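Local coordinates for protein-tyrosine-phosphatase (Vibrio vulnificus, PDB 7DHF), which probably hydrolyses phosphotyrosine in proteins, as a low-molecular-weight protein tyrosine phosphatase, leaving protein-bound tyrosine and free phosphate, at residues A[13-16]-A[17-21]; A[88-91]-A[92-95]; A[137-140]-A[141-145]. The protein carries 1 engineered substitution. All coordinates share one frame; numbering follows the deposited sequence.

Interaction 1 (A[13-16]-A[17-21]). With PO4 (phosphate ion), chain E.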
ATOM      1  N   VAL A  13      -6.612   2.708  -2.724  1.00 10.49           N
ATOM      2  CA  VAL A  13      -8.007   2.770  -3.166  1.00 10.52           C
ATOM      3  C   VAL A  13      -8.499   1.421  -3.703  1.00  9.75           C
ATOM      4  O   VAL A  13      -9.477   0.867  -3.205  1.00 10.69           O
ATOM      5  CB  VAL A  13      -8.227   3.910  -4.183  1.00 12.51           C
ATOM      6  CG1 VAL A  13      -9.663   3.923  -4.690  1.00 13.43           C
ATOM      7  CG2 VAL A  13      -7.870   5.247  -3.554  1.00 15.36           C
ATOM      8  N   GLY A  14      -7.841   0.897  -4.735  1.00  9.98           N
ATOM      9  CA  GLY A  14      -8.303  -0.328  -5.363  1.00 10.09           C
ATOM     10  C   GLY A  14      -7.654  -1.585  -4.821  1.00  9.34           C
ATOM     11  O   GLY A  14      -8.186  -2.687  -4.985  1.00 10.09           O
ATOM     12  N   ASN A  15      -6.499  -1.428  -4.176  1.00  9.30           N
ATOM     13  CA  ASN A  15      -5.708  -2.556  -3.682  1.00  8.67           C
ATOM     14  C   ASN A  15      -5.306  -3.499  -4.816  1.00  8.88           C
ATOM     15  O   ASN A  15      -5.255  -4.719  -4.646  1.00  9.90           O
ATOM     16  CB  ASN A  15      -6.418  -3.289  -2.537  1.00  9.18           C
ATOM     17  CG  ASN A  15      -5.487  -4.194  -1.728  1.00  9.15           C
ATOM     18  OD1 ASN A  15      -5.890  -5.268  -1.280  1.00  9.75           O
ATOM     19  ND2 ASN A  15      -4.248  -3.759  -1.525  1.00  9.76           N
ATOM     20  N   ILE A  16      -4.991  -2.924  -5.978  1.00  9.40           N
ATOM     21  CA  ILE A  16      -4.470  -3.698  -7.104  1.00 10.20           C
ATOM     22  C   ILE A  16      -3.163  -3.158  -7.665  1.00 10.06           C
ATOM     23  O   ILE A  16      -2.457  -3.901  -8.373  1.00 10.38           O
ATOM     24  CB  ILE A  16      -5.516  -3.853  -8.234  1.00 10.77           C
ATOM     25  CG1 ILE A  16      -6.015  -2.483  -8.707  1.00 11.34           C
ATOM     26  CG2 ILE A  16      -6.668  -4.740  -7.776  1.00 10.92           C
ATOM     27  CD1 ILE A  16      -6.778  -2.522 -10.021  1.00 13.29           C
ATOM     28  N   CYS A  17      -2.783  -1.905  -7.402  1.00  9.88           N
ATOM     29  CA  CYS A  17      -1.567  -1.337  -7.977  1.00  9.68           C
ATOM     30  C   CYS A  17      -0.568  -0.916  -6.901  1.00  9.41           C
ATOM     31  O   CYS A  17       0.376  -1.656  -6.609  1.00 10.08           O
ATOM     32  CB  CYS A  17      -1.907  -0.155  -8.892  1.00 10.70           C
ATOM     33  SG  CYS A  17      -2.799  -0.622 -10.405  1.00 11.29           S
ATOM     34  N   ARG A  18      -0.764   0.263  -6.306  1.00  9.33           N
ATOM     35  CA  ARG A  18       0.231   0.806  -5.382  1.00  9.53           C
ATOM     36  C   ARG A  18       0.279   0.015  -4.084  1.00  8.85           C
ATOM     37  O   ARG A  18       1.363  -0.305  -3.580  1.00  9.68           O
ATOM     38  CB  ARG A  18      -0.085   2.263  -5.060  1.00  9.80           C
ATOM     39  CG  ARG A  18       0.023   3.217  -6.223  1.00  9.95           C
ATOM     40  CD  ARG A  18      -0.696   4.509  -5.902  1.00 10.58           C
ATOM     41  NE  ARG A  18      -2.130   4.280  -5.752  1.00 10.38           N
ATOM     42  CZ  ARG A  18      -3.010   5.218  -5.425  1.00 10.20           C
ATOM     43  NH1 ARG A  18      -2.608   6.463  -5.207  1.00 10.67           N
ATOM     44  NH2 ARG A  18      -4.294   4.908  -5.316  1.00 10.93           N
ATOM     45  N   SER A  19      -0.880  -0.272  -3.499  1.00  8.71           N
ATOM     46  CA  SER A  19      -0.865  -0.830  -2.153  1.00  8.92           C
ATOM     47  C   SER A  19      -0.342  -2.266  -2.123  1.00  9.08           C
ATOM     48  O   SER A  19       0.415  -2.603  -1.205  1.00  9.32           O
ATOM     49  CB  SER A  19      -2.213  -0.659  -1.439  1.00  9.24           C
ATOM     50  OG  SER A  19      -3.302  -1.132  -2.200  1.00  9.72           O
ATOM     51  N   PRO A  20      -0.670  -3.140  -3.089  1.00  9.17           N
ATOM     52  CA  PRO A  20       0.019  -4.443  -3.102  1.00  9.24           C
ATOM     53  C   PRO A  20       1.507  -4.319  -3.371  1.00  8.78           C
ATOM     54  O   PRO A  20       2.303  -5.074  -2.798  1.00  9.25           O
ATOM     55  CB  PRO A  20      -0.712  -5.235  -4.196  1.00 10.74           C
ATOM     56  CG  PRO A  20      -1.369  -4.222  -5.037  1.00 10.65           C
ATOM     57  CD  PRO A  20      -1.724  -3.085  -4.119  1.00 10.21           C
ATOM     58  N   THR A  21       1.909  -3.390  -4.239  1.00  9.23           N
ATOM     59  CA  THR A  21       3.333  -3.181  -4.483  1.00  8.84           C
ATOM     60  C   THR A  21       4.036  -2.737  -3.207  1.00  9.75           C
ATOM     61  O   THR A  21       5.067  -3.300  -2.824  1.00  9.86           O
ATOM     62  CB  THR A  21       3.531  -2.158  -5.606  1.00  9.93           C
ATOM     63  OG1 THR A  21       2.944  -2.651  -6.819  1.00  9.91           O
ATOM     64  CG2 THR A  21       5.015  -1.893  -5.847  1.00 10.79           C
TER
HETATM   65  P   PO4 E 201      -4.198   1.042  -5.528  1.00  9.78           P
HETATM   66  O1  PO4 E 201      -4.831   0.079  -6.512  1.00 10.09           O
HETATM   67  O2  PO4 E 201      -3.037   1.719  -6.218  1.00 10.22           O
HETATM   68  O3  PO4 E 201      -3.707   0.230  -4.354  1.00 11.78           O
HETATM   69  O4  PO4 E 201      -5.229   2.064  -5.106  1.00 10.73           O
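The P-loop of the low-molecular-weight tyrosine phosphatases spans positions 12 to 19 and leads into helix 18-29; in it Asn15 and Ser19 meet beside a phosphate cradled between strand 7-12 and that helix. Asn15 ND2 gives Ser19 OG a hydrogen bond of 2.9 Å that is nearly straight (166°) and lies in the amide plane. The seryl oxygen in turn binds phosphate O3 at 2.6 Å from OG, so Asn15 acts from the second shell. With chi1 at 52°, Ser19 OG lies between its backbone N and carbonyl carbon, facing the anion. Asn15 is itself fixed from behind, with Gln73 N on OD1 and Ser37 OG on ND2.

Backbone N-H groups point inward to form the rest of the nest: Val13 and Gly14 share O4, Ile16 and Cys17 share O1, Arg18 N reaches O2, and Ser19 N binds O3, with a weak contribution from Asn15 N. The phosphate, probably from the crystallisation liquor, occupies the site where a substrate's phosphoryl group would be expected. The Arg18 chain turns at chi3 (-65°) to bring the guanidinium edge-on, with phosphorus in its plane; NE meets O2 at 2.8 Å and NH2 meets O4 at 3.0 Å. Its NH1 is engaged by Glu90 and Ile120 O. The predicted nucleophile position, Ala12, is an engineered residue here. Pro20 CG packs 3.4 Å from Ile16 C.

Interaction 2 (A[88-91]-A[92-95]); sequences VMEK and GHME
His93 and Glu90 meet where strand 85-88 of the parallel sheet gives way to helix 92-100, a strand-loop-helix junction beside the phosphate-binding loop. Two backbone bonds lead into the helix: His93 N donates to Glu90 O at 2.9 Å, and Met94 N to Lys91 O. Both link residues three apart.

The main side-chain contact is a CH-pi interaction. Glu90 CB sits over the middle of the imidazole, 3.5 Å from the ring centroid and only 12° off its normal, and CG continues across the same ring toward CE1 and NE2. The carboxylate that follows is inclined 33° to the ring plane. Its OE2 forms a salt bridge with Arg18, which would favour a charged carboxylate and probably helps to position the arginine.

Apolar packing gathers on the sheet side. Val88 CB passes His93 CB, while its CG2 meets Met94 CG at 3.7 Å, the two side chains crossing at about a right angle. Met94 extends beyond CG (chi2 -165°) toward Thr108 and Leu110 of the edge strand. On the outer side, the folded Lys91 chain lays CE 3.8 Å from Met94 CE.

Two waters add polar links. One molecule bridges Lys91 O and Glu95 N. Another lies in the plane of the imidazole at its edge, 2.9 Å from His93 NE2, and donates to Glu90 OE2 at 2.6 Å.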
ATOM      1  N   VAL A  88      -0.796   5.071   4.149  1.00  9.95           N
ATOM      2  CA  VAL A  88      -1.640   5.387   3.000  1.00  9.67           C
ATOM      3  C   VAL A  88      -0.783   5.972   1.885  1.00  9.75           C
ATOM      4  O   VAL A  88       0.253   6.603   2.126  1.00  9.97           O
ATOM      5  CB  VAL A  88      -2.797   6.343   3.369  1.00 10.68           C
ATOM      6  CG1 VAL A  88      -3.732   5.686   4.371  1.00 11.71           C
ATOM      7  CG2 VAL A  88      -2.264   7.671   3.903  1.00 11.80           C
ATOM      8  N   MET A  89      -1.240   5.787   0.645  1.00  9.75           N
ATOM      9  CA  MET A  89      -0.474   6.241  -0.509  1.00  9.81           C
ATOM     10  C   MET A  89      -0.671   7.725  -0.798  1.00 10.23           C
ATOM     11  O   MET A  89       0.222   8.356  -1.374  1.00 10.96           O
ATOM     12  CB  MET A  89      -0.833   5.403  -1.736  1.00 10.13           C
ATOM     13  CG  MET A  89      -0.224   4.015  -1.710  1.00  9.99           C
ATOM     14  SD  MET A  89       1.573   4.077  -1.880  1.00 10.12           S
ATOM     15  CE  MET A  89       2.023   2.413  -1.397  1.00 10.23           C
ATOM     16  N   GLU A  90      -1.812   8.297  -0.413  1.00 10.61           N
ATOM     17  CA  GLU A  90      -2.083   9.715  -0.602  1.00 11.91           C
ATOM     18  C   GLU A  90      -2.589  10.309   0.703  1.00 11.72           C
ATOM     19  O   GLU A  90      -3.309   9.655   1.462  1.00 11.83           O
ATOM     20  CB  GLU A  90      -3.145   9.953  -1.686  1.00 12.36           C
ATOM     21  CG  GLU A  90      -2.745   9.471  -3.066  1.00 13.58           C
ATOM     22  CD  GLU A  90      -3.837   9.679  -4.103  1.00 15.68           C
ATOM     23  OE1 GLU A  90      -4.620  10.643  -3.972  1.00 18.68           O
ATOM     24  OE2 GLU A  90      -3.917   8.872  -5.050  1.00 15.97           O
ATOM     25  N   LYS A  91      -2.215  11.567   0.954  1.00 11.78           N
ATOM     26  CA  LYS A  91      -2.666  12.237   2.171  1.00 13.56           C
ATOM     27  C   LYS A  91      -4.187  12.235   2.268  1.00 14.16           C
ATOM     28  O   LYS A  91      -4.747  12.025   3.350  1.00 14.62           O
ATOM     29  CB  LYS A  91      -2.121  13.666   2.222  1.00 17.95           C
ATOM     30  CG  LYS A  91      -2.787  14.564   3.267  1.00 23.99           C
ATOM     31  CD  LYS A  91      -2.709  13.993   4.681  1.00 29.44           C
ATOM     32  CE  LYS A  91      -1.280  13.951   5.196  1.00 32.67           C
ATOM     33  NZ  LYS A  91      -1.207  14.300   6.643  1.00 34.79           N
ATOM     34  N   GLY A  92      -4.873  12.466   1.147  1.00 14.01           N
ATOM     35  CA  GLY A  92      -6.325  12.472   1.149  1.00 14.80           C
ATOM     36  C   GLY A  92      -6.946  11.164   1.594  1.00 14.73           C
ATOM     37  O   GLY A  92      -8.104  11.151   2.025  1.00 15.95           O
ATOM     38  N   HIS A  93      -6.204  10.058   1.501  1.00 13.61           N
ATOM     39  CA  HIS A  93      -6.732   8.770   1.934  1.00 13.93           C
ATOM     40  C   HIS A  93      -6.978   8.717   3.435  1.00 15.45           C
ATOM     41  O   HIS A  93      -7.798   7.910   3.886  1.00 16.79           O
ATOM     42  CB  HIS A  93      -5.765   7.653   1.546  1.00 12.84           C
ATOM     43  CG  HIS A  93      -5.610   7.473   0.069  1.00 11.69           C
ATOM     44  ND1 HIS A  93      -4.545   6.800  -0.489  1.00 11.96           N
ATOM     45  CD2 HIS A  93      -6.386   7.874  -0.965  1.00 13.03           C
ATOM     46  CE1 HIS A  93      -4.671   6.796  -1.804  1.00 12.35           C
ATOM     47  NE2 HIS A  93      -5.779   7.441  -2.119  1.00 12.97           N
ATOM     48  N   MET A  94      -6.290   9.549   4.220  1.00 15.68           N
ATOM     49  CA  MET A  94      -6.454   9.498   5.669  1.00 16.12           C
ATOM     50  C   MET A  94      -7.881   9.836   6.077  1.00 17.43           C
ATOM     51  O   MET A  94      -8.476   9.153   6.918  1.00 18.64           O
ATOM     52  CB  MET A  94      -5.460  10.440   6.344  1.00 17.21           C
ATOM     53  CG  MET A  94      -4.016  10.060   6.108  1.00 18.65           C
ATOM     54  SD  MET A  94      -2.912  10.901   7.250  1.00 19.86           S
ATOM     55  CE  MET A  94      -1.320  10.433   6.578  1.00 20.07           C
ATOM     56  N   GLU A  95      -8.449  10.896   5.499  1.00 18.21           N
ATOM     57  CA  GLU A  95      -9.813  11.272   5.856  1.00 19.48           C
ATOM     58  C   GLU A  95     -10.813  10.216   5.399  1.00 18.66           C
ATOM     59  O   GLU A  95     -11.774   9.913   6.117  1.00 17.94           O
ATOM     60  CB  GLU A  95     -10.155  12.650   5.287  1.00 23.23           C
ATOM     61  CG  GLU A  95      -9.519  13.801   6.057  1.00 27.01           C
ATOM     62  CD  GLU A  95     -10.004  15.163   5.596  1.00 30.09           C
ATOM     63  OE1 GLU A  95     -10.864  15.218   4.693  1.00 31.23           O
ATOM     64  OE2 GLU A  95      -9.525  16.181   6.141  1.00 31.94           O
TER
HETATM   65  O   HOH W   1      -5.970   7.230  -5.027  1.00 16.44           O
HETATM   66  O   HOH W   2      -6.643  13.309   4.617  1.00 25.04           O

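Interaction 3 (A[137-140]-A[141-145])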
ATOM      1  N   LEU A 137       8.880   5.593  -6.569  1.00 10.26           N
ATOM      2  CA  LEU A 137       8.508   6.302  -5.349  1.00 10.33           C
ATOM      3  C   LEU A 137       8.252   5.329  -4.208  1.00  9.78           C
ATOM      4  O   LEU A 137       8.673   5.570  -3.072  1.00 10.03           O
ATOM      5  CB  LEU A 137       7.280   7.176  -5.596  1.00 11.92           C
ATOM      6  CG  LEU A 137       7.456   8.338  -6.577  1.00 13.24           C
ATOM      7  CD1 LEU A 137       6.133   9.060  -6.779  1.00 15.60           C
ATOM      8  CD2 LEU A 137       8.526   9.313  -6.107  1.00 15.08           C
ATOM      9  N   ILE A 138       7.552   4.228  -4.485  1.00  9.69           N
ATOM     10  CA  ILE A 138       7.280   3.239  -3.446  1.00  9.33           C
ATOM     11  C   ILE A 138       8.584   2.673  -2.903  1.00  8.82           C
ATOM     12  O   ILE A 138       8.756   2.522  -1.688  1.00  9.87           O
ATOM     13  CB  ILE A 138       6.346   2.142  -3.991  1.00  9.96           C
ATOM     14  CG1 ILE A 138       4.949   2.720  -4.230  1.00 10.44           C
ATOM     15  CG2 ILE A 138       6.288   0.948  -3.042  1.00 10.32           C
ATOM     16  CD1 ILE A 138       4.016   1.802  -4.994  1.00 11.48           C
ATOM     17  N   ASP A 139       9.526   2.365  -3.796  1.00  9.46           N
ATOM     18  CA  ASP A 139      10.811   1.810  -3.383  1.00  9.72           C
ATOM     19  C   ASP A 139      11.569   2.790  -2.493  1.00  9.61           C
ATOM     20  O   ASP A 139      12.009   2.439  -1.392  1.00  9.94           O
ATOM     21  CB  ASP A 139      11.619   1.463  -4.637  1.00 11.98           C
ATOM     22  CG  ASP A 139      12.893   0.703  -4.331  1.00 17.62           C
ATOM     23  OD1 ASP A 139      13.027   0.172  -3.210  1.00 20.73           O
ATOM     24  OD2 ASP A 139      13.755   0.624  -5.231  1.00 21.21           O
ATOM     25  N   GLU A 140      11.732   4.031  -2.956  1.00  9.64           N
ATOM     26  CA  GLU A 140      12.425   5.034  -2.154  1.00  9.97           C
ATOM     27  C   GLU A 140      11.737   5.236  -0.810  1.00 10.04           C
ATOM     28  O   GLU A 140      12.399   5.319   0.234  1.00 10.74           O
ATOM     29  CB  GLU A 140      12.460   6.361  -2.912  1.00 10.87           C
ATOM     30  CG  GLU A 140      13.314   6.352  -4.169  1.00 13.18           C
ATOM     31  CD  GLU A 140      13.334   7.702  -4.863  1.00 16.50           C
ATOM     32  OE1 GLU A 140      13.171   8.729  -4.169  1.00 18.18           O
ATOM     33  OE2 GLU A 140      13.511   7.736  -6.100  1.00 18.40           O
ATOM     34  N   ALA A 141      10.406   5.329  -0.818  1.00  9.38           N
ATOM     35  CA  ALA A 141       9.661   5.566   0.412  1.00  9.55           C
ATOM     36  C   ALA A 141       9.779   4.388   1.370  1.00  9.88           C
ATOM     37  O   ALA A 141       9.924   4.578   2.584  1.00  9.83           O
ATOM     38  CB  ALA A 141       8.196   5.828   0.069  1.00  9.58           C
ATOM     39  N   ALA A 142       9.719   3.164   0.842  1.00  9.89           N
ATOM     40  CA  ALA A 142       9.782   1.975   1.684  1.00 10.15           C
ATOM     41  C   ALA A 142      11.163   1.802   2.301  1.00 10.29           C
ATOM     42  O   ALA A 142      11.279   1.407   3.467  1.00 10.91           O
ATOM     43  CB  ALA A 142       9.406   0.742   0.864  1.00 10.42           C
ATOM     44  N   GLN A 143      12.221   2.072   1.531  1.00 10.37           N
ATOM     45  CA  GLN A 143      13.571   2.001   2.079  1.00 10.81           C
ATOM     46  C   GLN A 143      13.699   2.865   3.322  1.00 10.67           C
ATOM     47  O   GLN A 143      14.323   2.463   4.310  1.00 11.09           O
ATOM     48  CB  GLN A 143      14.590   2.463   1.039  1.00 11.86           C
ATOM     49  CG  GLN A 143      14.814   1.508  -0.109  1.00 12.43           C
ATOM     50  CD  GLN A 143      15.794   2.068  -1.117  1.00 14.61           C
ATOM     51  OE1 GLN A 143      16.729   2.784  -0.755  1.00 15.76           O
ATOM     52  NE2 GLN A 143      15.586   1.747  -2.388  1.00 16.75           N
ATOM     53  N   ALA A 144      13.118   4.065   3.285  1.00 10.52           N
ATOM     54  CA  ALA A 144      13.218   4.973   4.419  1.00 11.07           C
ATOM     55  C   ALA A 144      12.425   4.454   5.613  1.00 11.98           C
ATOM     56  O   ALA A 144      12.906   4.505   6.751  1.00 13.25           O
ATOM     57  CB  ALA A 144      12.741   6.364   4.009  1.00 11.35           C
ATOM     58  N   TRP A 145      11.213   3.947   5.377  1.00 11.14           N
ATOM     59  CA  TRP A 145      10.426   3.384   6.470  1.00 11.31           C
ATOM     60  C   TRP A 145      11.138   2.199   7.109  1.00 12.31           C
ATOM     61  O   TRP A 145      11.098   2.026   8.332  1.00 12.91           O
ATOM     62  CB  TRP A 145       9.049   2.950   5.962  1.00 11.07           C
ATOM     63  CG  TRP A 145       8.021   4.031   6.009  1.00 10.48           C
ATOM     64  CD1 TRP A 145       7.392   4.615   4.947  1.00 10.33           C
ATOM     65  CD2 TRP A 145       7.498   4.663   7.182  1.00 10.01           C
ATOM     66  NE1 TRP A 145       6.511   5.571   5.388  1.00 11.16           N
ATOM     67  CE2 TRP A 145       6.557   5.621   6.756  1.00 10.09           C
ATOM     68  CE3 TRP A 145       7.736   4.513   8.552  1.00 10.59           C
ATOM     69  CZ2 TRP A 145       5.854   6.425   7.650  1.00 10.91           C
ATOM     70  CZ3 TRP A 145       7.037   5.313   9.437  1.00 11.49           C
ATOM     71  CH2 TRP A 145       6.109   6.256   8.983  1.00 11.64           C
TER
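Asp139 and Gln143, one turn apart on the C-terminal helix 128-146, join their side chains along its outer surface. Gln143 NE2 donates to Asp139 OD1 at 3.1 Å with an almost straight N-H...O angle of 172°. The two ends are turned strongly against each other, carboxylate and amide planes lying 67° apart. The donor and acceptor therefore see different sides of their groups: OD1 lies in the amide plane of Gln143, whereas NE2 comes to OD1 from above the carboxylate plane. Asp139 CG lies anti to its own backbone N (chi1 -172°), which sets the carboxylate alongside the following turn, while an extended Gln143 chain carries the amide back to it. On the way, Gln143 CG passes 3.2 Å from Asp139 O, close beside the backbone bond from Gln143 N to that same oxygen.

Small side chains mark the inner flank. Ala141 CB rests 3.2 Å from Leu137 O, and Ala142 CB stands in the same relation to Ile138 O, each beyond the oxygen that accepts the alanine's own N-H. Beyond the helix, Ala142 packs on Val25 and Leu29 of helix 18-29, and Ala141 on Phe111. Ile138 points away from the following turn, toward Arg18 and Thr21.

Glu140 turns to the preceding turn, where Gln136 holds its OE2; its backbone oxygen receives only a weak bond from Ala144 N, at 3.4 Å. This part of the helix is thus amphipathic, with Asp139, Glu140 and Gln143 on the outer side and Leu137, Ile138, Ala141, Ala142 and Trp145 buried. The charged Asp139 would be expected to polarise the amide N-H of Gln143, strengthening an i to i+4 bond that spans one turn and supplements the backbone bond between the same two residues.

Following the chain, interaction 1 comes first, in the turn from the end of strand 7-12 into helix 18-29; interaction 2 follows the neighbouring strand 85-88 into helix 92-100, and interaction 3 lies within helix 128-146. Each closes only a short local turn, so the three stand in series and none nests in or crosses another. In space they converge. The Arg18-Glu90 salt bridge, NH1 to OE2 at 2.7 Å, and packing of Val13 on His93 join interactions 1 and 2 at one end of the parallel sheet. Ile138 of interaction 3 touches Arg18, Thr21 and Met89, bringing the C-terminal helix against both.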